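PDB 1YW4: succinylglutamate desuccinylase from Chromobacterium violaceum, which probably hydrolyses N-succinylglutamate to succinate and glutamate, the last step of arginine breakdown by the AST pathway, using one zinc ion per subunit. Local coordinates for residues His56-Ala61 with Thr150-Ser155; Glu158-Tyr163 with Thr212-Lys217. One frame throughout, in Å; residues are numbered along the deposited sequence.

In the fold
From the N terminus, strand 48-53 runs into residues 56-61, the loop before helix 61-75, and interaction 1 brings this loop against the end of strand 143-151, closing an 88-residue excursion. The chain then passes through 152-157 into strand 160-163. Interaction 2 opens here and closes 48 residues later, when strand 209-215 returns beside it. The two closures are therefore in series, neither nested nor crossed. In space they adjoin, with centres about 10 Å apart: strands 143-151 and 209-215 are sheet neighbours, and Ala151 N probably hydrogen-bonds to Gly216 O. Together they join the zinc loop to the strand that carries Glu214.

Interaction 1. Residues His56-Ala61 with Thr150-Ser155; sequences HGNETA and TAIRGS. With ZN (zinc ion), chain C.
Glu59 and Thr150 run past each other in opposite directions beside the zinc ion, and their meeting is the compact part of this contact. Thr150 N donates a weak hydrogen bond to Glu59 OE1 (3.2 Å, N-H...O angle 160°). The same carboxylate grips the metal with both oxygens, OE1 at 2.3 Å and OE2 at 2.4 Å from zinc. Its reach follows from a chain that stays straight beyond CG (chi2 -176°). His56 supplies ND1, also 2.3 Å from zinc, and Glu59 CD lies at the edge of the His56 ring, in the ring plane. A type I turn from His56 to Glu59 brings both ligands to one ion, the His-x-x-Glu motif of this zinc hydrolase family. His149 completes the protein ligands, while Asp104 takes a hydrogen bond with NE2 of His56 and so helps fix the rotation of that ring. A water bound to zinc donates to Thr150 O at 2.7 Å, tying the strand carbonyl to the first shell.

Beyond the metal, Ala61 CB packs on Thr150 CG2 at 3.9 Å. A second water bridges the backbone of Ala61 and the hydroxyl of Thr150, accepting from Ala61 N (3.0 Å) and hydrogen-bonding with Thr150 OG1. The solvent side is looser: at exposed Ile152 only CD1 reaches across, meeting Asn58 ND2 at 3.4 Å, and these side chains cross at roughly a right angle. With chi1 at 62°, the Asn58 amide swings toward Ile152, although its CB does not point there.

Thr60 turns from this contact to hydrogen-bond with Arg219 O. The loop leaves strand 48-53 and enters helix 61-75, while Thr150 lies one residue before the end of the adjacent, parallel strand 143-151, so the zinc sits at the C-terminal ends of these two strands.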
ATOM      1  N   HIS A  56     -24.802  -8.608 -16.639  1.00  8.66           N
ATOM      2  CA  HIS A  56     -25.458  -9.608 -15.806  1.00 11.99           C
ATOM      3  C   HIS A  56     -26.942  -9.244 -15.959  1.00 11.19           C
ATOM      4  O   HIS A  56     -27.355  -8.124 -15.651  1.00 11.05           O
ATOM      5  CB  HIS A  56     -24.965  -9.498 -14.356  1.00 11.50           C
ATOM      6  CG  HIS A  56     -23.560  -9.982 -14.180  1.00 13.11           C
ATOM      7  ND1 HIS A  56     -22.639  -9.332 -13.388  1.00 14.66           N
ATOM      8  CD2 HIS A  56     -22.902 -11.019 -14.748  1.00 14.00           C
ATOM      9  CE1 HIS A  56     -21.471  -9.941 -13.483  1.00 14.45           C
ATOM     10  NE2 HIS A  56     -21.603 -10.968 -14.304  1.00 17.08           N
ATOM     11  N   GLY A  57     -27.724 -10.178 -16.496  1.00 12.61           N
ATOM     12  CA  GLY A  57     -29.137  -9.941 -16.754  1.00 11.71           C
ATOM     13  C   GLY A  57     -30.076  -9.628 -15.607  1.00 13.97           C
ATOM     14  O   GLY A  57     -31.174  -9.114 -15.840  1.00 15.45           O
ATOM     15  N   ASN A  58     -29.664  -9.920 -14.378  1.00 13.92           N
ATOM     16  CA  ASN A  58     -30.510  -9.672 -13.211  1.00 14.27           C
ATOM     17  C   ASN A  58     -30.242  -8.315 -12.559  1.00 14.20           C
ATOM     18  O   ASN A  58     -30.911  -7.954 -11.595  1.00 13.76           O
ATOM     19  CB  ASN A  58     -30.304 -10.788 -12.176  1.00 15.91           C
ATOM     20  CG  ASN A  58     -28.881 -10.840 -11.660  1.00 17.80           C
ATOM     21  OD1 ASN A  58     -27.933 -10.805 -12.437  1.00 16.97           O
ATOM     22  ND2 ASN A  58     -28.725 -10.928 -10.343  1.00 18.94           N
ATOM     23  N   GLU A  59     -29.273  -7.564 -13.079  1.00 13.24           N
ATOM     24  CA  GLU A  59     -28.936  -6.246 -12.517  1.00 12.92           C
ATOM     25  C   GLU A  59     -29.604  -5.200 -13.410  1.00 11.86           C
ATOM     26  O   GLU A  59     -28.959  -4.546 -14.227  1.00 12.47           O
ATOM     27  CB  GLU A  59     -27.412  -6.093 -12.483  1.00 11.06           C
ATOM     28  CG  GLU A  59     -26.745  -7.408 -12.069  1.00 13.77           C
ATOM     29  CD  GLU A  59     -25.240  -7.341 -11.913  1.00 13.31           C
ATOM     30  OE1 GLU A  59     -24.614  -6.395 -12.442  1.00 11.31           O
ATOM     31  OE2 GLU A  59     -24.681  -8.262 -11.264  1.00 14.97           O
ATOM     32  N   THR A  60     -30.911  -5.042 -13.210  1.00 12.62           N
ATOM     33  CA  THR A  60     -31.740  -4.168 -14.030  1.00 13.55           C
ATOM     34  C   THR A  60     -31.781  -2.672 -13.737  1.00 13.87           C
ATOM     35  O   THR A  60     -32.103  -1.894 -14.623  1.00 16.43           O
ATOM     36  CB  THR A  60     -33.184  -4.695 -14.054  1.00 13.48           C
ATOM     37  OG1 THR A  60     -33.821  -4.436 -12.793  1.00 16.97           O
ATOM     38  CG2 THR A  60     -33.183  -6.189 -14.308  1.00 12.43           C
ATOM     39  N   ALA A  61     -31.462  -2.263 -12.516  1.00 13.47           N
ATOM     40  CA  ALA A  61     -31.493  -0.844 -12.188  1.00 12.75           C
ATOM     41  C   ALA A  61     -30.737  -0.007 -13.232  1.00 12.22           C
ATOM     42  O   ALA A  61     -31.309   0.907 -13.833  1.00 12.07           O
ATOM     43  CB  ALA A  61     -30.914  -0.598 -10.782  1.00 11.34           C
ATOM     44  N   THR A 150     -25.114  -3.897 -10.486  1.00 13.98           N
ATOM     45  CA  THR A 150     -25.773  -3.848  -9.179  1.00 14.68           C
ATOM     46  C   THR A 150     -25.466  -5.237  -8.620  1.00 16.60           C
ATOM     47  O   THR A 150     -24.934  -6.087  -9.340  1.00 16.59           O
ATOM     48  CB  THR A 150     -27.315  -3.570  -9.225  1.00 14.77           C
ATOM     49  OG1 THR A 150     -27.950  -4.386 -10.214  1.00 13.38           O
ATOM     50  CG2 THR A 150     -27.584  -2.084  -9.502  1.00 14.04           C
ATOM     51  N   ALA A 151     -25.769  -5.477  -7.350  1.00 17.59           N
ATOM     52  CA  ALA A 151     -25.445  -6.771  -6.755  1.00 15.92           C
ATOM     53  C   ALA A 151     -26.424  -7.211  -5.678  1.00 16.17           C
ATOM     54  O   ALA A 151     -27.126  -6.391  -5.107  1.00 13.57           O
ATOM     55  CB  ALA A 151     -24.020  -6.725  -6.166  1.00 17.46           C
ATOM     56  N   ILE A 152     -26.466  -8.518  -5.415  1.00 18.75           N
ATOM     57  CA  ILE A 152     -27.348  -9.075  -4.394  1.00 19.39           C
ATOM     58  C   ILE A 152     -26.755  -8.817  -3.010  1.00 18.89           C
ATOM     59  O   ILE A 152     -27.451  -8.352  -2.113  1.00 18.99           O
ATOM     60  CB  ILE A 152     -27.529 -10.605  -4.566  1.00 21.65           C
ATOM     61  CG1 ILE A 152     -28.330 -10.917  -5.834  1.00 24.10           C
ATOM     62  CG2 ILE A 152     -28.237 -11.191  -3.342  1.00 24.28           C
ATOM     63  CD1 ILE A 152     -27.564 -10.714  -7.124  1.00 27.89           C
ATOM     64  N   ARG A 153     -25.472  -9.128  -2.835  1.00 20.18           N
ATOM     65  CA  ARG A 153     -24.798  -8.921  -1.547  1.00 19.48           C
ATOM     66  C   ARG A 153     -24.575  -7.427  -1.337  1.00 19.66           C
ATOM     67  O   ARG A 153     -24.087  -6.736  -2.232  1.00 19.67           O
ATOM     68  CB  ARG A 153     -23.452  -9.659  -1.517  1.00 18.94           C
ATOM     69  CG  ARG A 153     -22.662  -9.511  -0.205  1.00 22.66           C
ATOM     70  CD  ARG A 153     -21.284 -10.162  -0.296  1.00 21.06           C
ATOM     71  NE  ARG A 153     -21.361 -11.586  -0.627  1.00 22.63           N
ATOM     72  CZ  ARG A 153     -21.819 -12.522   0.195  1.00 22.95           C
ATOM     73  NH1 ARG A 153     -22.244 -12.189   1.410  1.00 23.47           N
ATOM     74  NH2 ARG A 153     -21.849 -13.789  -0.195  1.00 24.71           N
ATOM     75  N   GLY A 154     -24.943  -6.939  -0.154  1.00 19.68           N
ATOM     76  CA  GLY A 154     -24.780  -5.532   0.166  1.00 18.54           C
ATOM     77  C   GLY A 154     -23.336  -5.154   0.430  1.00 19.05           C
ATOM     78  O   GLY A 154     -22.443  -6.006   0.420  1.00 20.07           O
ATOM     79  N   SER A 155     -23.097  -3.876   0.685  1.00 18.33           N
ATOM     80  CA  SER A 155     -21.744  -3.410   0.923  1.00 21.32           C
ATOM     81  C   SER A 155     -21.661  -2.241   1.904  1.00 21.46           C
ATOM     82  O   SER A 155     -22.588  -1.443   2.001  1.00 21.55           O
ATOM     83  CB  SER A 155     -21.118  -3.011  -0.415  1.00 20.96           C
ATOM     84  OG  SER A 155     -19.902  -2.319  -0.234  1.00 21.60           O
TER
HETATM   85 ZN    ZN C 501     -22.602  -7.472 -12.026  1.00 28.91          ZN
HETATM   86  O   HOH W   1     -31.020  -3.656  -9.873  1.00 13.80           O
HETATM   87  O   HOH W   2     -22.393  -7.024  -9.749  1.00 15.54           O

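Interaction 2. Residues Glu158-Tyr163 with Thr212-Lys217; sequences EKFAIY and TLELGK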
ATOM      1  N   GLU A 158     -22.070   1.477  -0.106  1.00 26.09           N
ATOM      2  CA  GLU A 158     -23.222   1.318  -0.989  1.00 27.01           C
ATOM      3  C   GLU A 158     -22.841   1.299  -2.463  1.00 25.49           C
ATOM      4  O   GLU A 158     -23.007   0.294  -3.150  1.00 24.51           O
ATOM      5  CB  GLU A 158     -24.212   2.462  -0.741  1.00 30.74           C
ATOM      6  CG  GLU A 158     -25.579   2.033  -0.237  1.00 38.64           C
ATOM      7  CD  GLU A 158     -26.472   1.505  -1.338  1.00 42.40           C
ATOM      8  OE1 GLU A 158     -26.795   2.288  -2.259  1.00 44.17           O
ATOM      9  OE2 GLU A 158     -26.853   0.313  -1.283  1.00 44.83           O
ATOM     10  N   LYS A 159     -22.322   2.420  -2.940  1.00 23.52           N
ATOM     11  CA  LYS A 159     -21.926   2.535  -4.327  1.00 23.60           C
ATOM     12  C   LYS A 159     -20.409   2.625  -4.426  1.00 22.35           C
ATOM     13  O   LYS A 159     -19.790   3.463  -3.770  1.00 19.25           O
ATOM     14  CB  LYS A 159     -22.588   3.772  -4.932  1.00 24.77           C
ATOM     15  CG  LYS A 159     -24.113   3.718  -4.862  1.00 27.72           C
ATOM     16  CD  LYS A 159     -24.742   5.054  -5.191  1.00 32.27           C
ATOM     17  CE  LYS A 159     -24.368   6.102  -4.159  1.00 36.30           C
ATOM     18  NZ  LYS A 159     -24.892   7.455  -4.513  1.00 38.62           N
ATOM     19  N   PHE A 160     -19.806   1.746  -5.221  1.00 17.86           N
ATOM     20  CA  PHE A 160     -18.362   1.781  -5.377  1.00 16.92           C
ATOM     21  C   PHE A 160     -17.923   1.428  -6.789  1.00 17.01           C
ATOM     22  O   PHE A 160     -18.701   0.902  -7.586  1.00 15.48           O
ATOM     23  CB  PHE A 160     -17.682   0.883  -4.328  1.00 15.29           C
ATOM     24  CG  PHE A 160     -17.897  -0.598  -4.531  1.00 16.13           C
ATOM     25  CD1 PHE A 160     -17.014  -1.342  -5.304  1.00 15.91           C
ATOM     26  CD2 PHE A 160     -18.985  -1.250  -3.942  1.00 16.31           C
ATOM     27  CE1 PHE A 160     -17.209  -2.713  -5.492  1.00 15.56           C
ATOM     28  CE2 PHE A 160     -19.189  -2.615  -4.125  1.00 12.70           C
ATOM     29  CZ  PHE A 160     -18.301  -3.348  -4.900  1.00 16.79           C
ATOM     30  N   ALA A 161     -16.676   1.752  -7.104  1.00 17.36           N
ATOM     31  CA  ALA A 161     -16.147   1.483  -8.427  1.00 18.63           C
ATOM     32  C   ALA A 161     -14.930   0.579  -8.367  1.00 18.44           C
ATOM     33  O   ALA A 161     -14.241   0.504  -7.350  1.00 18.06           O
ATOM     34  CB  ALA A 161     -15.786   2.793  -9.119  1.00 16.80           C
ATOM     35  N   ILE A 162     -14.683  -0.105  -9.477  1.00 18.36           N
ATOM     36  CA  ILE A 162     -13.536  -0.985  -9.613  1.00 19.35           C
ATOM     37  C   ILE A 162     -12.688  -0.370 -10.716  1.00 20.34           C
ATOM     38  O   ILE A 162     -13.173  -0.167 -11.832  1.00 18.75           O
ATOM     39  CB  ILE A 162     -13.942  -2.399 -10.069  1.00 20.03           C
ATOM     40  CG1 ILE A 162     -15.067  -2.941  -9.179  1.00 22.10           C
ATOM     41  CG2 ILE A 162     -12.725  -3.302 -10.053  1.00 18.58           C
ATOM     42  CD1 ILE A 162     -14.728  -3.035  -7.710  1.00 24.68           C
ATOM     43  N   TYR A 163     -11.436  -0.056 -10.398  1.00 21.00           N
ATOM     44  CA  TYR A 163     -10.514   0.541 -11.361  1.00 22.88           C
ATOM     45  C   TYR A 163      -9.631  -0.573 -11.913  1.00 24.28           C
ATOM     46  O   TYR A 163      -8.837  -1.171 -11.186  1.00 25.41           O
ATOM     47  CB  TYR A 163      -9.653   1.604 -10.665  1.00 24.15           C
ATOM     48  CG  TYR A 163      -9.187   2.752 -11.547  1.00 26.23           C
ATOM     49  CD1 TYR A 163      -9.175   4.059 -11.057  1.00 24.75           C
ATOM     50  CD2 TYR A 163      -8.735   2.536 -12.854  1.00 26.26           C
ATOM     51  CE1 TYR A 163      -8.728   5.126 -11.837  1.00 25.76           C
ATOM     52  CE2 TYR A 163      -8.283   3.601 -13.646  1.00 25.60           C
ATOM     53  CZ  TYR A 163      -8.284   4.890 -13.129  1.00 25.12           C
ATOM     54  OH  TYR A 163      -7.848   5.946 -13.892  1.00 24.88           O
ATOM     55  N   THR A 212     -15.790  -0.225 -13.638  1.00 14.61           N
ATOM     56  CA  THR A 212     -16.928  -1.098 -13.386  1.00 14.89           C
ATOM     57  C   THR A 212     -17.594  -0.347 -12.228  1.00 15.43           C
ATOM     58  O   THR A 212     -16.926  -0.028 -11.235  1.00 15.38           O
ATOM     59  CB  THR A 212     -16.500  -2.504 -12.883  1.00 15.66           C
ATOM     60  OG1 THR A 212     -15.765  -3.190 -13.904  1.00 17.40           O
ATOM     61  CG2 THR A 212     -17.723  -3.326 -12.507  1.00 14.07           C
ATOM     62  N   LEU A 213     -18.881  -0.029 -12.361  1.00 14.33           N
ATOM     63  CA  LEU A 213     -19.602   0.689 -11.308  1.00 15.07           C
ATOM     64  C   LEU A 213     -20.667  -0.170 -10.635  1.00 14.05           C
ATOM     65  O   LEU A 213     -21.600  -0.618 -11.281  1.00 14.69           O
ATOM     66  CB  LEU A 213     -20.282   1.951 -11.863  1.00 15.66           C
ATOM     67  CG  LEU A 213     -19.407   2.987 -12.584  1.00 16.97           C
ATOM     68  CD1 LEU A 213     -20.233   4.224 -12.941  1.00 14.50           C
ATOM     69  CD2 LEU A 213     -18.242   3.357 -11.711  1.00 14.74           C
ATOM     70  N   GLU A 214     -20.501  -0.412  -9.338  1.00 16.30           N
ATOM     71  CA  GLU A 214     -21.472  -1.175  -8.551  1.00 15.57           C
ATOM     72  C   GLU A 214     -22.322  -0.076  -7.935  1.00 14.78           C
ATOM     73  O   GLU A 214     -21.917   0.550  -6.959  1.00 16.42           O
ATOM     74  CB  GLU A 214     -20.761  -1.980  -7.461  1.00 17.40           C
ATOM     75  CG  GLU A 214     -19.999  -3.199  -7.963  1.00 19.65           C
ATOM     76  CD  GLU A 214     -20.923  -4.288  -8.493  1.00 22.63           C
ATOM     77  OE1 GLU A 214     -22.050  -4.414  -7.979  1.00 22.70           O
ATOM     78  OE2 GLU A 214     -20.514  -5.026  -9.409  1.00 22.25           O
ATOM     79  N   LEU A 215     -23.494   0.159  -8.521  1.00 15.93           N
ATOM     80  CA  LEU A 215     -24.393   1.228  -8.097  1.00 16.49           C
ATOM     81  C   LEU A 215     -25.418   0.895  -7.018  1.00 17.00           C
ATOM     82  O   LEU A 215     -26.115   1.787  -6.551  1.00 18.14           O
ATOM     83  CB  LEU A 215     -25.105   1.775  -9.337  1.00 17.25           C
ATOM     84  CG  LEU A 215     -24.134   2.252 -10.417  1.00 18.35           C
ATOM     85  CD1 LEU A 215     -24.863   2.497 -11.742  1.00 19.89           C
ATOM     86  CD2 LEU A 215     -23.452   3.511  -9.918  1.00 20.06           C
ATOM     87  N   GLY A 216     -25.515  -0.371  -6.617  1.00 19.69           N
ATOM     88  CA  GLY A 216     -26.481  -0.720  -5.590  1.00 18.89           C
ATOM     89  C   GLY A 216     -27.019  -2.145  -5.573  1.00 18.83           C
ATOM     90  O   GLY A 216     -26.353  -3.100  -5.991  1.00 18.10           O
ATOM     91  N   LYS A 217     -28.252  -2.281  -5.095  1.00 20.37           N
ATOM     92  CA  LYS A 217     -28.912  -3.581  -4.965  1.00 22.01           C
ATOM     93  C   LYS A 217     -29.534  -4.116  -6.248  1.00 18.94           C
ATOM     94  O   LYS A 217     -30.176  -3.374  -6.992  1.00 17.85           O
ATOM     95  CB  LYS A 217     -29.996  -3.490  -3.882  1.00 26.15           C
ATOM     96  CG  LYS A 217     -29.518  -2.882  -2.560  1.00 30.52           C
ATOM     97  CD  LYS A 217     -30.683  -2.560  -1.638  1.00 32.49           C
ATOM     98  CE  LYS A 217     -30.223  -1.894  -0.340  1.00 33.39           C
ATOM     99  NZ  LYS A 217     -31.377  -1.615   0.575  1.00 32.75           N
TER
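Glu214 N gives the shortest polar bond of this contact, to Phe160 O at 2.8 Å with an N-H...O angle of 156°. Phe160 N returns a bond to Glu214 O at 3.0 Å, making this a hydrogen-bonded antiparallel pair. That oxygen also receives a CA-H...O contact from Lys159. Two residues along, Ile162 and Thr212 repeat the pair of hydrogen bonds, with Ile162 N to Thr212 O at 2.9 Å, while Ala161 and Leu213 between them form a non-hydrogen-bonded pair.

Above the backbone, Glu214 lies alongside Phe160, pointing the same way. Its CB stands over one ring face, 3.8 Å from the centroid and 15° off the normal, a CH-pi contact, and CG comes within 3.5 Å of Phe160 CZ. A bend at chi2 (-68°) then leads the carboxylate away from strand 160-163 toward His149, to about 4 Å from the zinc ion, measured from the nearest side-chain atom. Flanked by parallel strand 143-151 and antiparallel strand 160-163, strand 209-215 is an inner strand of the zinc-exopeptidase-type catalytic domain, and it places Glu214, the predicted active-site residue, near the metal.

On the Phe160 face, Ile162 CB rests on Thr212 CB at 3.8 Å, and the Thr212 hydroxyl hydrogen-bonds with Ser199. Through the sheet, on the opposite face, Ala161 CB touches Leu213 CD2 at 3.6 Å. The chain turns a corner at Gly216. Near this corner Glu158 and Lys217 cross at about a right angle without a close charge contact; Glu158 OE1 instead forms a salt bridge with Arg228.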